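PDB 6NLR: histidinol-phosphatase from Listeria monocytogenes serotype 4b str. H7858, which probably hydrolyses L-histidinol phosphate to histidinol and phosphate in histidine biosynthesis, using a trinuclear metal centre of the PHP family. Local coordinates for residues 45-50 with 129-134. Residues are numbered along the deposited sequence; the frame is centred on the assembly and turned at random.
Sequences SEFMKN and GGFRSI. Unlike the reference sequence in segment 129-134: I134 (reference Leu).
An edge strand of the five-stranded mixed sheet in this PHP domain, 130-133, meets the short helix 45-48 and the turn after it, through F131, F47 and N50. F131 is held by its backbone and by its ring. F131 N donates to N50 O at 2.9 Å. The bond is nearly straight, 172° at the hydrogen, and lies in the carbonyl plane on a lone pair. N50 O is also 3.5 Å from G130 CA, in a CA-H...O contact. Next to this polar link, F47 sends CE1 over one face of the F131 ring, to 3.3 Å from F131 CG. The ring planes stand at 39°, so the pair is an oblique aromatic contact. F47 CZ also touches F131 CB at 3.7 Å. With its CG turned anti to the backbone N (chi1 174°), F47 extends from the helix and brings its ring end to the strand. F124 packs edge-to-face with F47, and Y100 lies against F131. F131 also has a backbone hydrogen bond with A52. Behind the contact, N50 ND2 bonds E46 O at 2.9 Å. K49 N reaches that oxygen from the opposite face of its plane. N50 N bonds F47 O in the same turn, consistent with a set position for N50 O. One directional backbone bond thus sets F131 against N50, while the F47 ring adds purely apolar packing on the F131 face.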
# COMPACT_ATOMS: atom_id res chain seq x y z
N SER A 45 -4.81 -17.12 7.97
CA SER A 45 -5.57 -18.28 7.43
C SER A 45 -7.05 -18.17 7.86
O SER A 45 -7.90 -18.60 7.06
CB SER A 45 -4.95 -19.59 7.84
OG SER A 45 -4.90 -19.70 9.26
N GLU A 46 -7.35 -17.62 9.04
CA GLU A 46 -8.74 -17.38 9.50
C GLU A 46 -9.41 -16.35 8.58
O GLU A 46 -10.56 -16.55 8.21
CB GLU A 46 -8.81 -16.86 10.95
CG GLU A 46 -8.53 -17.91 11.99
CD GLU A 46 -9.49 -19.09 11.90
OE1 GLU A 46 -10.73 -18.90 12.08
OE2 GLU A 46 -9.00 -20.19 11.60
N PHE A 47 -8.73 -15.26 8.29
CA PHE A 47 -9.24 -14.20 7.39
C PHE A 47 -9.60 -14.80 6.02
O PHE A 47 -10.64 -14.52 5.44
CB PHE A 47 -8.20 -13.08 7.26
CG PHE A 47 -8.60 -12.05 6.25
CD1 PHE A 47 -9.44 -11.01 6.60
CD2 PHE A 47 -8.17 -12.16 4.93
CE1 PHE A 47 -9.86 -10.09 5.64
CE2 PHE A 47 -8.58 -11.22 3.99
CZ PHE A 47 -9.42 -10.21 4.35
N MSE A 48 -8.74 -15.68 5.52
CA MSE A 48 -8.88 -16.26 4.20
C MSE A 48 -10.06 -17.24 4.12
O MSE A 48 -10.52 -17.55 3.03
CB MSE A 48 -7.57 -16.95 3.81
CG MSE A 48 -6.45 -15.97 3.49
SE MSE A 48 -4.78 -16.93 3.02
CE MSE A 48 -4.53 -16.63 1.11
N LYS A 49 -10.58 -17.72 5.26
CA LYS A 49 -11.81 -18.51 5.24
C LYS A 49 -13.04 -17.61 5.07
O LYS A 49 -14.13 -18.17 4.88
CB LYS A 49 -12.02 -19.27 6.56
CG LYS A 49 -10.93 -20.26 6.90
CD LYS A 49 -11.03 -20.78 8.31
CE LYS A 49 -9.79 -21.53 8.74
NZ LYS A 49 -10.04 -22.24 10.01
N ASN A 50 -12.90 -16.29 5.22
CA ASN A 50 -14.06 -15.38 5.41
C ASN A 50 -14.15 -14.41 4.23
O ASN A 50 -14.70 -13.32 4.43
CB ASN A 50 -14.01 -14.69 6.77
CG ASN A 50 -14.36 -15.66 7.89
OD1 ASN A 50 -15.51 -16.08 8.00
ND2 ASN A 50 -13.38 -16.07 8.66
N GLY A 129 -20.94 -11.21 0.65
CA GLY A 129 -20.57 -12.62 0.88
C GLY A 129 -19.38 -12.79 1.80
O GLY A 129 -19.02 -13.96 2.08
N GLY A 130 -18.76 -11.69 2.25
CA GLY A 130 -17.59 -11.72 3.15
C GLY A 130 -16.62 -10.62 2.78
O GLY A 130 -17.05 -9.64 2.11
N PHE A 131 -15.35 -10.78 3.15
CA PHE A 131 -14.31 -9.77 2.83
C PHE A 131 -14.09 -9.77 1.32
O PHE A 131 -14.11 -10.85 0.68
CB PHE A 131 -13.02 -10.01 3.61
CG PHE A 131 -13.10 -9.56 5.04
CD1 PHE A 131 -13.06 -8.20 5.35
CD2 PHE A 131 -13.23 -10.48 6.06
CE1 PHE A 131 -13.12 -7.78 6.66
CE2 PHE A 131 -13.31 -10.06 7.38
CZ PHE A 131 -13.27 -8.71 7.67
N ARG A 132 -13.92 -8.58 0.77
CA ARG A 132 -13.82 -8.32 -0.68
C ARG A 132 -12.62 -7.40 -0.92
O ARG A 132 -12.24 -6.60 -0.04
CB ARG A 132 -15.10 -7.69 -1.21
CG ARG A 132 -16.34 -8.54 -1.08
CD ARG A 132 -16.27 -9.85 -1.84
NE ARG A 132 -16.17 -9.63 -3.27
CZ ARG A 132 -17.14 -9.84 -4.15
NH1 ARG A 132 -18.34 -10.28 -3.78
NH2 ARG A 132 -16.90 -9.60 -5.43
N SER A 133 -12.03 -7.55 -2.09
CA SER A 133 -10.82 -6.81 -2.50
C SER A 133 -11.22 -5.42 -3.01
O SER A 133 -12.14 -5.33 -3.83
CB SER A 133 -10.07 -7.58 -3.55
OG SER A 133 -8.98 -6.81 -4.04
N ILE A 134 -10.48 -4.40 -2.60
CA ILE A 134 -10.59 -3.00 -3.07
C ILE A 134 -9.93 -2.89 -4.46
O ILE A 134 -10.38 -2.04 -5.25
CB ILE A 134 -9.93 -2.05 -2.05
CG1 ILE A 134 -10.72 -2.04 -0.74
CG2 ILE A 134 -9.75 -0.66 -2.63
CD1 ILE A 134 -9.92 -1.58 0.45